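Local coordinates for putative peptidase (Parabacteroides merdae, PDB 4L8K), which probably hydrolyses peptide bonds as a serine peptidase of family S41, although its substrates are not established, at residues A[52-57]-A[74-79]; A[135-140]-A[169-174]; A[164-169]-A[199-204]. All coordinates share one frame; numbering follows the deposited sequence.

Interaction 1 comes first along the chain and lies apart from the others: its centre is about 43 Å from that of interaction 2 and about 39 Å from that of interaction 3, across the centre of the chain. It joins helix 50-61 to the loop after strand 70-72. Interactions 2 and 3 have alternating segments, lie about 10 Å apart between centres and share Ala-169, on helix 162-169. Ser-170 O and Ser-204 N, 3.0 Å apart, probably form a hydrogen bond between them. These two contacts thus form one continuous patch within the S41 peptidase region: interaction 2 joins helix 134-143 to the segment after helix 162-169, and interaction 3 joins helix 162-169 to strand 197-201.

Interaction 1: residues A[52-57]-A[74-79]; sequences ELFDIL and SFDMSR
Phe-54 extends from helix 50-61 and sets its ring against Phe-75 and the backbone of residues 76 to 78, in the loop between strand 70-72 and helix 82-85. The two rings make an offset edge-to-face pair with centroids 5.1 Å apart, the edge of Phe-75 turned to the face of Phe-54 and the planes inclined at 64°. One corner does the touching: Phe-75 CE1 lies 3.6 Å from Phe-54 CG, and Phe-75 CZ is 3.7 Å from Phe-54 CB, which brings the corner of Phe-75 to the root of the Phe-54 ring. The far end of Phe-54 meets main chain. Its CZ is 3.4 Å from Asp-76 O and 3.5 Å from Ser-78 N, the latter at the ring edge, while Phe-54 CE1 packs 3.8 Å from Asp-76 CB. With CG anti to the backbone N (chi1 -173°), the ring stands well clear of its helix and reaches the loop; Leu-71 and Trp-261 also pack on it, Trp-261 edge-to-face. Replacing Phe-54 with an alanine would probably leave the edge of Phe-75 without the face it rests on and open a gap beside the loop backbone.

The outer side of the loop is looser and polar. The selenium-bearing side chain of Met-77 leaves its backbone away from the helix, and the exposed Arg-79 curls back within the loop: NH1 bonds Met-77 O at 2.8 Å and, weakly, Asp-76 OD1 at 3.2 Å, the latter as a salt bridge. Ser-78 OG is bonded to Leu-71 N on strand 70-72. Since no hydrogen bond joins the helix segment to the loop segment, aromatic and apolar packing holds these two together, while polar bonds shape the loop and tie it to the strand.

Interaction 2: residues A[135-140]-A[169-174]; sequences NNLDYM and ASRFLE
Arg-171 reaches Asp-138 and Leu-137 on helix 134-143, which forms the crossover of a beta-alpha-beta unit between the adjacent parallel strands 120-125 and 149-153, in the core expected of the ClpP/crotonase fold. Arg-171 comes just after helix 162-169 in the chain, so the contact joins this part of the chain to the crossover helix. From a CB directed toward helix 134-143, its chain bends at the second torsion (chi2 -60°) and brings CG to 4.2 Å from Leu-137 CD1. The first polar atom, Arg-171 NE, passes the same methyl, Leu-137 CD1, at 4.0 Å.

At the tip the chemistry changes. Arg-171 NH1 donates a hydrogen bond of 2.7 Å to Asp-138 OD1, part of a salt bridge, reaching the oxygen nearly in line with its C-O bond. The acceptor is tilted 25° out of the guanidinium plane, and the carboxylate plane is turned 58° from that plane, so the two groups meet through a single short bond and not as a flat bidentate pair. Both ends have further partners: Arg-171 NH2 forms a salt bridge with Glu-134, NH1 also bonds Thr-207 O, and Asp-138 holds Arg-206 through OD2 and Thr-207 N through OD1. This alternation of charges probably stabilises the ionised forms of both side chains in a largely buried place. Over one guanidinium face lies the beta-methylene of Leu-137, its CB 3.6 Å from Arg-171 CZ and displaced toward the rim of the group.

Interaction 3: residues A[164-169]-A[199-204]; sequences YSDRIA and VYLSPS
Asp-166 is the first residue of its segment to meet Leu-201, the last residue of strand 197-201; their CA atoms are 7.5 Å apart. The two side chains run antiparallel, side by side, and in the conformer described Leu-201 CD1 lies 3.6 Å from Asp-166 CG; as the aspartate has two conformers, this approach is doubtful in detail. Asp-166 itself is exposed, and a bound MPD molecule, probably from the crystallisation liquor, lies about 6 Å from its side chain.

Arg-167 leaves the helix away from the strand, and its NH1 bonds Val-132 O. Ile-168 packs on Phe-228 of helix 224-232 and on Tyr-125 of strand 120-125, which places this side of helix 162-169 on the mixed sheet at the core of what is expected to be a ClpP/crotonase fold. Strand 197-201, by contrast, belongs to a small antiparallel sheet, where it pairs with strand 177-182. Leu-201 thus brings the edge of that sheet to the helix, with CG anti to its backbone N (chi1 -173°) and the two methyls divided between successive turns.

Ala-169, one turn after Asp-166, receives the second methyl: Leu-201 CD2 is 3.8 Å from Ala-169 CB and 4.1 Å from Ala-169 C. The leucine also touches Val-231, Thr-179 and Leu-173, the last from the loop beyond the helix.

Interaction 1: residues A[52-57]-A[74-79]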
ATOM      1  N   GLU A  52      29.932 -12.073   0.916  1.00 26.12           N
ATOM      2  CA  GLU A  52      29.465 -13.340   1.488  1.00 25.50           C
ATOM      3  C   GLU A  52      28.584 -13.065   2.717  1.00 31.13           C
ATOM      4  O   GLU A  52      27.532 -13.690   2.877  1.00 31.56           O
ATOM      5  CB  GLU A  52      30.666 -14.219   1.860  1.00 26.74           C
ATOM      6  CG  GLU A  52      31.455 -14.663   0.636  1.00 34.41           C
ATOM      7  CD  GLU A  52      32.890 -15.110   0.874  1.00 58.30           C
ATOM      8  OE1 GLU A  52      33.409 -14.927   1.999  1.00 35.82           O
ATOM      9  OE2 GLU A  52      33.512 -15.621  -0.085  1.00 60.34           O
ATOM     10  N   LEU A  53      29.010 -12.111   3.574  1.00 27.06           N
ATOM     11  CA  LEU A  53      28.265 -11.697   4.757  1.00 27.14           C
ATOM     12  C   LEU A  53      26.913 -11.104   4.330  1.00 27.20           C
ATOM     13  O   LEU A  53      25.880 -11.457   4.900  1.00 26.53           O
ATOM     14  CB  LEU A  53      29.087 -10.667   5.602  1.00 28.07           C
ATOM     15  CG  LEU A  53      28.346 -10.080   6.836  1.00 32.86           C
ATOM     16  CD1 LEU A  53      28.108 -11.147   7.900  1.00 33.76           C
ATOM     17  CD2 LEU A  53      29.080  -8.897   7.411  1.00 35.23           C
ATOM     18  N   PHE A  54      26.929 -10.222   3.307  1.00 22.16           N
ATOM     19  CA  PHE A  54      25.723  -9.583   2.810  1.00 21.90           C
ATOM     20  C   PHE A  54      24.707 -10.634   2.295  1.00 25.71           C
ATOM     21  O   PHE A  54      23.519 -10.548   2.614  1.00 22.91           O
ATOM     22  CB  PHE A  54      26.036  -8.522   1.726  1.00 23.12           C
ATOM     23  CG  PHE A  54      24.802  -7.728   1.310  1.00 23.79           C
ATOM     24  CD1 PHE A  54      23.950  -8.209   0.341  1.00 24.90           C
ATOM     25  CD2 PHE A  54      24.486  -6.517   1.926  1.00 26.34           C
ATOM     26  CE1 PHE A  54      22.787  -7.516   0.014  1.00 26.14           C
ATOM     27  CE2 PHE A  54      23.319  -5.816   1.577  1.00 27.71           C
ATOM     28  CZ  PHE A  54      22.495  -6.315   0.615  1.00 24.78           C
ATOM     29  N   ASP A  55      25.186 -11.640   1.546  1.00 23.95           N
ATOM     30  CA  ASP A  55      24.298 -12.690   1.034  1.00 23.41           C
ATOM     31  C   ASP A  55      23.646 -13.512   2.145  1.00 28.38           C
ATOM     32  O   ASP A  55      22.437 -13.759   2.083  1.00 30.29           O
ATOM     33  CB  ASP A  55      25.062 -13.618   0.083  1.00 25.12           C
ATOM     34  CG  ASP A  55      25.280 -13.031  -1.292  1.00 34.14           C
ATOM     35  OD1 ASP A  55      24.739 -11.919  -1.564  1.00 32.07           O
ATOM     36  OD2 ASP A  55      25.950 -13.689  -2.110  1.00 42.46           O
ATOM     37  N   ILE A  56      24.432 -13.921   3.163  1.00 24.78           N
ATOM     38  CA  ILE A  56      23.942 -14.735   4.271  1.00 24.98           C
ATOM     39  C   ILE A  56      22.967 -13.926   5.166  1.00 27.77           C
ATOM     40  O   ILE A  56      21.922 -14.464   5.561  1.00 26.55           O
ATOM     41  CB  ILE A  56      25.136 -15.364   5.048  1.00 29.74           C
ATOM     42  CG1 ILE A  56      25.722 -16.591   4.281  1.00 31.83           C
ATOM     43  CG2 ILE A  56      24.820 -15.704   6.500  1.00 29.79           C
ATOM     44  CD1 ILE A  56      24.760 -17.776   3.986  1.00 42.06           C
ATOM     45  N   LEU A  57      23.288 -12.653   5.459  1.00 22.38           N
ATOM     46  CA  LEU A  57      22.418 -11.834   6.288  1.00 21.73           C
ATOM     47  C   LEU A  57      21.115 -11.488   5.568  1.00 25.12           C
ATOM     48  O   LEU A  57      20.052 -11.432   6.204  1.00 24.99           O
ATOM     49  CB  LEU A  57      23.151 -10.577   6.794  1.00 21.64           C
ATOM     50  CG  LEU A  57      24.295 -10.791   7.823  1.00 25.10           C
ATOM     51  CD1 LEU A  57      24.720  -9.446   8.458  1.00 25.17           C
ATOM     52  CD2 LEU A  57      23.916 -11.824   8.895  1.00 25.55           C
ATOM     53  N   SER A  74      26.214  -0.356   0.376  1.00 25.82           N
ATOM     54  CA  SER A  74      26.547   0.567  -0.685  1.00 25.27           C
ATOM     55  C   SER A  74      26.646  -0.158  -2.038  1.00 27.30           C
ATOM     56  O   SER A  74      26.685   0.507  -3.065  1.00 28.62           O
ATOM     57  CB  SER A  74      27.838   1.289  -0.334  1.00 30.10           C
ATOM     58  OG  SER A  74      27.538   2.304   0.613  1.00 39.72           O
ATOM     59  N   PHE A  75      26.625  -1.500  -2.049  1.00 22.31           N
ATOM     60  CA  PHE A  75      26.742  -2.305  -3.277  1.00 21.29           C
ATOM     61  C   PHE A  75      25.445  -3.037  -3.642  1.00 24.72           C
ATOM     62  O   PHE A  75      25.280  -3.380  -4.812  1.00 24.60           O
ATOM     63  CB  PHE A  75      27.892  -3.327  -3.181  1.00 22.67           C
ATOM     64  CG  PHE A  75      27.941  -4.164  -1.918  1.00 23.64           C
ATOM     65  CD1 PHE A  75      27.287  -5.395  -1.853  1.00 24.15           C
ATOM     66  CD2 PHE A  75      28.686  -3.746  -0.807  1.00 24.71           C
ATOM     67  CE1 PHE A  75      27.349  -6.180  -0.695  1.00 24.01           C
ATOM     68  CE2 PHE A  75      28.732  -4.529   0.358  1.00 26.68           C
ATOM     69  CZ  PHE A  75      28.061  -5.740   0.400  1.00 23.74           C
ATOM     70  N   ASP A  76      24.547  -3.301  -2.667  1.00 19.94           N
ATOM     71  CA  ASP A  76      23.288  -3.996  -2.949  1.00 19.34           C
ATOM     72  C   ASP A  76      22.249  -3.769  -1.875  1.00 23.40           C
ATOM     73  O   ASP A  76      22.527  -3.233  -0.811  1.00 22.17           O
ATOM     74  CB  ASP A  76      23.496  -5.535  -3.130  1.00 21.67           C
ATOM     75  CG  ASP A  76      22.421  -6.248  -3.971  1.00 32.37           C
ATOM     76  OD1 ASP A  76      21.510  -5.561  -4.501  1.00 29.38           O
ATOM     77  OD2 ASP A  76      22.493  -7.483  -4.099  1.00 41.71           O
HETATM   78  N   MSE A  77      21.029  -4.180  -2.187  1.00 20.71           N
HETATM   79  CA  MSE A  77      19.889  -4.177  -1.295  1.00 20.97           C
HETATM   80  C   MSE A  77      19.249  -5.562  -1.363  1.00 24.84           C
HETATM   81  O   MSE A  77      18.925  -6.048  -2.456  1.00 20.72           O
HETATM   82  CB  MSE A  77      18.885  -3.086  -1.674  1.00 22.02           C
HETATM   83  CG  MSE A  77      17.758  -2.979  -0.667  1.00 28.16           C
HETATM   84 SE   MSE A  77      16.426  -1.695  -1.188  0.75 33.35          SE
HETATM   85  CE  MSE A  77      15.607  -2.645  -2.442  1.00 27.78           C
ATOM     86  N   SER A  78      19.138  -6.217  -0.206  1.00 22.01           N
ATOM     87  CA  SER A  78      18.498  -7.530  -0.140  1.00 21.44           C
ATOM     88  C   SER A  78      16.991  -7.321  -0.149  1.00 23.13           C
ATOM     89  O   SER A  78      16.504  -6.280   0.292  1.00 21.45           O
ATOM     90  CB  SER A  78      18.952  -8.321   1.089  1.00 21.28           C
ATOM     91  OG  SER A  78      18.183  -8.024   2.240  1.00 26.98           O
ATOM     92  N   ARG A  79      16.259  -8.285  -0.688  1.00 20.20           N
ATOM     93  CA  ARG A  79      14.803  -8.169  -0.762  1.00 20.09           C
ATOM     94  C   ARG A  79      14.129  -9.527  -0.844  1.00 25.09           C
ATOM     95  O   ARG A  79      14.750 -10.506  -1.251  1.00 26.15           O
ATOM     96  CB  ARG A  79      14.393  -7.310  -1.997  1.00 19.24           C
ATOM     97  CG  ARG A  79      14.929  -7.842  -3.356  1.00 22.13           C
ATOM     98  CD  ARG A  79      16.107  -7.047  -3.861  1.00 30.09           C
ATOM     99  NE  ARG A  79      16.453  -7.415  -5.234  1.00 32.79           N
ATOM    100  CZ  ARG A  79      17.617  -7.145  -5.827  1.00 38.57           C
ATOM    101  NH1 ARG A  79      18.583  -6.524  -5.163  1.00 22.86           N
ATOM    102  NH2 ARG A  79      17.821  -7.487  -7.091  1.00 19.59           N
TER

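Interaction 2: residues A[135-140]-A[169-174]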
ATOM      1  N   ASN A 135      -7.396  22.948  -4.298  1.00 27.94           N
ATOM      2  CA  ASN A 135      -7.976  23.451  -5.551  1.00 27.21           C
ATOM      3  C   ASN A 135      -7.945  22.355  -6.611  1.00 26.88           C
ATOM      4  O   ASN A 135      -8.953  22.149  -7.271  1.00 26.57           O
ATOM      5  CB  ASN A 135      -7.274  24.729  -6.033  1.00 29.06           C
ATOM      6  CG  ASN A 135      -7.512  25.937  -5.153  1.00 42.27           C
ATOM      7  OD1 ASN A 135      -8.501  26.064  -4.460  1.00 31.47           O
ATOM      8  ND2 ASN A 135      -6.621  26.878  -5.183  1.00 46.64           N
ATOM      9  N   ASN A 136      -6.836  21.599  -6.709  1.00 22.53           N
ATOM     10  CA  ASN A 136      -6.711  20.446  -7.616  1.00 21.34           C
ATOM     11  C   ASN A 136      -7.904  19.502  -7.458  1.00 26.01           C
ATOM     12  O   ASN A 136      -8.554  19.131  -8.450  1.00 24.37           O
ATOM     13  CB  ASN A 136      -5.419  19.653  -7.326  1.00 17.17           C
ATOM     14  CG  ASN A 136      -4.134  20.309  -7.671  1.00 28.19           C
ATOM     15  OD1 ASN A 136      -3.116  20.007  -7.048  1.00 26.17           O
ATOM     16  ND2 ASN A 136      -4.120  21.165  -8.711  1.00 21.69           N
ATOM     17  N   LEU A 137      -8.205  19.137  -6.185  1.00 22.17           N
ATOM     18  CA  LEU A 137      -9.316  18.250  -5.852  1.00 21.92           C
ATOM     19  C   LEU A 137     -10.662  18.881  -6.210  1.00 24.31           C
ATOM     20  O   LEU A 137     -11.470  18.213  -6.848  1.00 24.46           O
ATOM     21  CB  LEU A 137      -9.279  17.829  -4.366  1.00 21.94           C
ATOM     22  CG  LEU A 137      -8.188  16.823  -4.002  1.00 25.67           C
ATOM     23  CD1 LEU A 137      -7.859  16.880  -2.507  1.00 26.30           C
ATOM     24  CD2 LEU A 137      -8.529  15.389  -4.483  1.00 21.69           C
ATOM     25  N   ASP A 138     -10.886  20.162  -5.847  1.00 19.95           N
ATOM     26  CA  ASP A 138     -12.136  20.864  -6.165  1.00 20.95           C
ATOM     27  C   ASP A 138     -12.395  20.930  -7.673  1.00 25.08           C
ATOM     28  O   ASP A 138     -13.534  20.719  -8.096  1.00 27.31           O
ATOM     29  CB  ASP A 138     -12.140  22.285  -5.578  1.00 23.91           C
ATOM     30  CG  ASP A 138     -12.406  22.353  -4.083  1.00 33.07           C
ATOM     31  OD1 ASP A 138     -12.678  21.290  -3.477  1.00 34.05           O
ATOM     32  OD2 ASP A 138     -12.332  23.467  -3.519  1.00 39.64           O
ATOM     33  N   TYR A 139     -11.345  21.182  -8.474  1.00 19.69           N
ATOM     34  CA  TYR A 139     -11.436  21.264  -9.938  1.00 20.11           C
ATOM     35  C   TYR A 139     -11.725  19.904 -10.585  1.00 23.88           C
ATOM     36  O   TYR A 139     -12.521  19.835 -11.528  1.00 24.35           O
ATOM     37  CB  TYR A 139     -10.173  21.888 -10.534  1.00 21.31           C
ATOM     38  CG  TYR A 139     -10.256  23.399 -10.528  1.00 24.13           C
ATOM     39  CD1 TYR A 139     -11.150  24.072 -11.365  1.00 26.38           C
ATOM     40  CD2 TYR A 139      -9.478  24.159  -9.662  1.00 25.44           C
ATOM     41  CE1 TYR A 139     -11.275  25.460 -11.326  1.00 25.78           C
ATOM     42  CE2 TYR A 139      -9.577  25.554  -9.634  1.00 26.47           C
ATOM     43  CZ  TYR A 139     -10.476  26.196 -10.470  1.00 29.15           C
ATOM     44  OH  TYR A 139     -10.572  27.558 -10.482  1.00 27.66           O
HETATM   45  N   MSE A 140     -11.107  18.833 -10.056  1.00 18.43           N
HETATM   46  CA  MSE A 140     -11.308  17.475 -10.548  1.00 16.89           C
HETATM   47  C   MSE A 140     -12.771  17.070 -10.280  1.00 20.52           C
HETATM   48  O   MSE A 140     -13.444  16.601 -11.198  1.00 22.52           O
HETATM   49  CB  MSE A 140     -10.267  16.509  -9.925  1.00 17.46           C
HETATM   50  CG  MSE A 140     -10.449  15.026 -10.291  1.00 21.77           C
HETATM   51 SE   MSE A 140     -11.732  14.162  -9.075  0.75 26.36          SE
HETATM   52  CE  MSE A 140     -10.633  14.218  -7.383  1.00 21.82           C
ATOM     53  N   ALA A 169      -8.633  11.326   1.163  1.00 21.07           N
ATOM     54  CA  ALA A 169      -9.625  10.511   1.894  1.00 20.57           C
ATOM     55  C   ALA A 169     -10.709  11.339   2.580  1.00 23.90           C
ATOM     56  O   ALA A 169     -11.872  10.922   2.579  1.00 23.86           O
ATOM     57  CB  ALA A 169      -8.931   9.627   2.915  1.00 21.10           C
ATOM     58  N   SER A 170     -10.338  12.505   3.148  1.00 19.54           N
ATOM     59  CA  SER A 170     -11.258  13.395   3.870  1.00 19.90           C
ATOM     60  C   SER A 170     -12.376  13.991   2.957  1.00 26.54           C
ATOM     61  O   SER A 170     -13.403  14.436   3.477  1.00 27.49           O
ATOM     62  CB  SER A 170     -10.489  14.495   4.599  1.00 21.75           C
ATOM     63  OG  SER A 170      -9.894  15.397   3.684  1.00 28.56           O
ATOM     64  N   ARG A 171     -12.207  13.915   1.611  1.00 24.09           N
ATOM     65  CA  ARG A 171     -13.176  14.368   0.613  1.00 23.73           C
ATOM     66  C   ARG A 171     -14.319  13.372   0.408  1.00 29.98           C
ATOM     67  O   ARG A 171     -15.289  13.698  -0.260  1.00 32.85           O
ATOM     68  CB  ARG A 171     -12.493  14.627  -0.741  1.00 22.95           C
ATOM     69  CG  ARG A 171     -11.417  15.715  -0.716  1.00 30.80           C
ATOM     70  CD  ARG A 171     -11.988  17.053  -0.271  1.00 32.20           C
ATOM     71  NE  ARG A 171     -11.041  18.146  -0.471  1.00 24.39           N
ATOM     72  CZ  ARG A 171     -11.095  19.009  -1.476  1.00 32.35           C
ATOM     73  NH1 ARG A 171     -12.078  18.946  -2.357  1.00 17.17           N
ATOM     74  NH2 ARG A 171     -10.182  19.964  -1.589  1.00 30.11           N
ATOM     75  N   PHE A 172     -14.240  12.179   0.999  1.00 24.97           N
ATOM     76  CA  PHE A 172     -15.252  11.146   0.800  1.00 22.84           C
ATOM     77  C   PHE A 172     -16.028  10.840   2.096  1.00 29.28           C
ATOM     78  O   PHE A 172     -16.901   9.971   2.110  1.00 29.11           O
ATOM     79  CB  PHE A 172     -14.571   9.885   0.241  1.00 22.62           C
ATOM     80  CG  PHE A 172     -13.897  10.124  -1.088  1.00 21.38           C
ATOM     81  CD1 PHE A 172     -14.600   9.967  -2.280  1.00 22.79           C
ATOM     82  CD2 PHE A 172     -12.568  10.520  -1.151  1.00 21.52           C
ATOM     83  CE1 PHE A 172     -13.995  10.231  -3.511  1.00 23.20           C
ATOM     84  CE2 PHE A 172     -11.956  10.769  -2.385  1.00 24.85           C
ATOM     85  CZ  PHE A 172     -12.676  10.608  -3.562  1.00 23.03           C
ATOM     86  N   LEU A 173     -15.761  11.605   3.152  1.00 27.50           N
ATOM     87  CA  LEU A 173     -16.386  11.450   4.464  1.00 26.94           C
ATOM     88  C   LEU A 173     -17.628  12.298   4.609  1.00 30.16           C
ATOM     89  O   LEU A 173     -17.689  13.410   4.092  1.00 28.58           O
ATOM     90  CB  LEU A 173     -15.370  11.835   5.554  1.00 27.22           C
ATOM     91  CG  LEU A 173     -14.569  10.699   6.203  1.00 31.82           C
ATOM     92  CD1 LEU A 173     -13.696   9.970   5.192  1.00 32.32           C
ATOM     93  CD2 LEU A 173     -13.694  11.236   7.279  1.00 29.86           C
ATOM     94  N   GLU A 174     -18.622  11.765   5.337  1.00 29.85           N
ATOM     95  CA  GLU A 174     -19.884  12.432   5.669  1.00 29.97           C
ATOM     96  C   GLU A 174     -19.775  13.023   7.069  1.00 34.81           C
ATOM     97  O   GLU A 174     -20.363  14.063   7.381  1.00 36.92           O
ATOM     98  CB  GLU A 174     -21.048  11.425   5.600  1.00 31.64           C
TER

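Interaction 3: residues A[164-169]-A[199-204]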
ATOM      1  N   TYR A 164      -1.149  13.840   1.814  1.00 26.27           N
ATOM      2  CA  TYR A 164      -2.028  13.744   0.644  1.00 25.38           C
ATOM      3  C   TYR A 164      -3.012  12.623   0.804  1.00 28.85           C
ATOM      4  O   TYR A 164      -4.153  12.732   0.339  1.00 29.01           O
ATOM      5  CB  TYR A 164      -1.201  13.599  -0.636  1.00 24.90           C
ATOM      6  CG  TYR A 164      -0.163  14.699  -0.723  1.00 26.74           C
ATOM      7  CD1 TYR A 164      -0.534  16.045  -0.653  1.00 29.13           C
ATOM      8  CD2 TYR A 164       1.190  14.399  -0.804  1.00 26.78           C
ATOM      9  CE1 TYR A 164       0.420  17.060  -0.687  1.00 28.57           C
ATOM     10  CE2 TYR A 164       2.146  15.404  -0.878  1.00 27.27           C
ATOM     11  CZ  TYR A 164       1.753  16.734  -0.819  1.00 28.95           C
ATOM     12  OH  TYR A 164       2.667  17.742  -0.933  1.00 33.89           O
ATOM     13  N   SER A 165      -2.595  11.577   1.507  1.00 25.22           N
ATOM     14  CA  SER A 165      -3.468  10.465   1.845  1.00 25.32           C
ATOM     15  C   SER A 165      -4.693  11.005   2.598  1.00 25.27           C
ATOM     16  O   SER A 165      -5.797  10.854   2.094  1.00 25.54           O
ATOM     17  CB  SER A 165      -2.702   9.441   2.675  1.00 31.76           C
ATOM     18  OG  SER A 165      -3.383   8.204   2.593  1.00 48.96           O
ATOM     19  N   ASP A 166      -4.472  11.704   3.741  1.00 21.31           N
ATOM     20  CA  ASP A 166      -5.530  12.303   4.575  0.50 21.91           C
ATOM     21  C   ASP A 166      -6.343  13.348   3.829  1.00 25.50           C
ATOM     22  O   ASP A 166      -7.559  13.399   4.003  1.00 24.23           O
ATOM     23  CB  ASP A 166      -4.935  12.956   5.841  0.50 24.39           C
ATOM     24  CG  ASP A 166      -5.015  12.104   7.088  0.50 33.76           C
ATOM     25  OD1 ASP A 166      -4.700  10.892   7.005  0.50 34.22           O
ATOM     26  OD2 ASP A 166      -5.320  12.654   8.155  0.50 39.77           O
ATOM     27  N   ARG A 167      -5.689  14.185   3.008  1.00 23.82           N
ATOM     28  CA  ARG A 167      -6.341  15.251   2.241  1.00 24.39           C
ATOM     29  C   ARG A 167      -7.311  14.676   1.199  1.00 27.67           C
ATOM     30  O   ARG A 167      -8.408  15.199   1.058  1.00 27.56           O
ATOM     31  CB  ARG A 167      -5.279  16.139   1.559  1.00 26.64           C
ATOM     32  CG  ARG A 167      -5.856  17.329   0.808  1.00 33.18           C
ATOM     33  CD  ARG A 167      -4.752  18.143   0.187  1.00 29.74           C
ATOM     34  NE  ARG A 167      -4.089  18.996   1.180  1.00 28.26           N
ATOM     35  CZ  ARG A 167      -2.959  19.672   0.986  1.00 29.72           C
ATOM     36  NH1 ARG A 167      -2.327  19.611  -0.183  1.00 26.69           N
ATOM     37  NH2 ARG A 167      -2.434  20.379   1.965  1.00 24.23           N
ATOM     38  N   ILE A 168      -6.921  13.608   0.486  1.00 23.67           N
ATOM     39  CA  ILE A 168      -7.813  12.987  -0.508  1.00 21.77           C
ATOM     40  C   ILE A 168      -8.954  12.234   0.216  1.00 22.96           C
ATOM     41  O   ILE A 168     -10.108  12.529  -0.051  1.00 20.58           O
ATOM     42  CB  ILE A 168      -7.063  12.085  -1.528  1.00 24.20           C
ATOM     43  CG1 ILE A 168      -6.082  12.924  -2.370  1.00 24.78           C
ATOM     44  CG2 ILE A 168      -8.048  11.359  -2.447  1.00 25.67           C
ATOM     45  CD1 ILE A 168      -4.870  12.072  -2.883  1.00 27.64           C
ATOM     46  N   ALA A 169      -8.633  11.326   1.163  1.00 21.07           N
ATOM     47  CA  ALA A 169      -9.625  10.511   1.894  1.00 20.57           C
ATOM     48  C   ALA A 169     -10.709  11.339   2.580  1.00 23.90           C
ATOM     49  O   ALA A 169     -11.872  10.922   2.579  1.00 23.86           O
ATOM     50  CB  ALA A 169      -8.931   9.627   2.915  1.00 21.10           C
ATOM     51  N   VAL A 199      -7.209   6.188  15.705  1.00 27.04           N
ATOM     52  CA  VAL A 199      -6.884   7.252  14.771  1.00 24.73           C
ATOM     53  C   VAL A 199      -8.210   7.669  14.123  1.00 30.67           C
ATOM     54  O   VAL A 199      -8.971   6.815  13.680  1.00 30.50           O
ATOM     55  CB  VAL A 199      -5.793   6.826  13.736  1.00 24.85           C
ATOM     56  CG1 VAL A 199      -5.465   7.970  12.779  1.00 23.87           C
ATOM     57  CG2 VAL A 199      -4.528   6.344  14.426  1.00 24.21           C
ATOM     58  N   TYR A 200      -8.498   8.973  14.107  1.00 27.42           N
ATOM     59  CA  TYR A 200      -9.730   9.504  13.521  1.00 26.34           C
ATOM     60  C   TYR A 200      -9.448  10.405  12.333  1.00 29.27           C
ATOM     61  O   TYR A 200      -8.374  10.978  12.249  1.00 30.23           O
ATOM     62  CB  TYR A 200     -10.529  10.304  14.570  1.00 27.26           C
ATOM     63  CG  TYR A 200     -10.940   9.490  15.772  1.00 27.94           C
ATOM     64  CD1 TYR A 200     -12.147   8.803  15.790  1.00 28.82           C
ATOM     65  CD2 TYR A 200     -10.119   9.401  16.897  1.00 29.44           C
ATOM     66  CE1 TYR A 200     -12.519   8.023  16.881  1.00 28.63           C
ATOM     67  CE2 TYR A 200     -10.486   8.630  18.000  1.00 30.88           C
ATOM     68  CZ  TYR A 200     -11.688   7.946  17.986  1.00 39.13           C
ATOM     69  OH  TYR A 200     -12.058   7.205  19.079  1.00 47.18           O
ATOM     70  N   LEU A 201     -10.428  10.551  11.438  1.00 24.13           N
ATOM     71  CA  LEU A 201     -10.366  11.442  10.283  1.00 23.34           C
ATOM     72  C   LEU A 201     -11.674  12.253  10.219  1.00 29.15           C
ATOM     73  O   LEU A 201     -12.764  11.708  10.420  1.00 29.32           O
ATOM     74  CB  LEU A 201     -10.107  10.681   8.973  1.00 22.12           C
ATOM     75  CG  LEU A 201      -9.860  11.512   7.675  1.00 26.18           C
ATOM     76  CD1 LEU A 201      -8.585  12.353   7.758  1.00 26.27           C
ATOM     77  CD2 LEU A 201      -9.771  10.608   6.459  1.00 24.34           C
ATOM     78  N   SER A 202     -11.548  13.562  10.002  1.00 25.21           N
ATOM     79  CA  SER A 202     -12.693  14.453   9.920  1.00 26.04           C
ATOM     80  C   SER A 202     -12.971  14.789   8.469  1.00 31.22           C
ATOM     81  O   SER A 202     -12.033  14.838   7.674  1.00 30.71           O
ATOM     82  CB  SER A 202     -12.453  15.725  10.737  1.00 29.01           C
ATOM     83  OG  SER A 202     -12.541  15.419  12.119  1.00 38.68           O
ATOM     84  N   PRO A 203     -14.249  15.016   8.094  1.00 29.14           N
ATOM     85  CA  PRO A 203     -14.542  15.379   6.704  1.00 28.62           C
ATOM     86  C   PRO A 203     -13.965  16.747   6.345  1.00 35.26           C
ATOM     87  O   PRO A 203     -13.751  17.594   7.212  1.00 34.38           O
ATOM     88  CB  PRO A 203     -16.076  15.405   6.659  1.00 30.21           C
ATOM     89  CG  PRO A 203     -16.506  15.620   8.036  1.00 35.01           C
ATOM     90  CD  PRO A 203     -15.480  14.993   8.916  1.00 31.13           C
ATOM     91  N   SER A 204     -13.708  16.949   5.058  1.00 34.27           N
ATOM     92  CA  SER A 204     -13.210  18.214   4.518  1.00 33.28           C
ATOM     93  C   SER A 204     -14.322  19.269   4.502  1.00 35.06           C
ATOM     94  O   SER A 204     -15.497  18.909   4.426  1.00 32.71           O
ATOM     95  CB  SER A 204     -12.693  17.984   3.099  1.00 33.53           C
ATOM     96  OG  SER A 204     -12.322  19.195   2.462  1.00 34.54           O
TER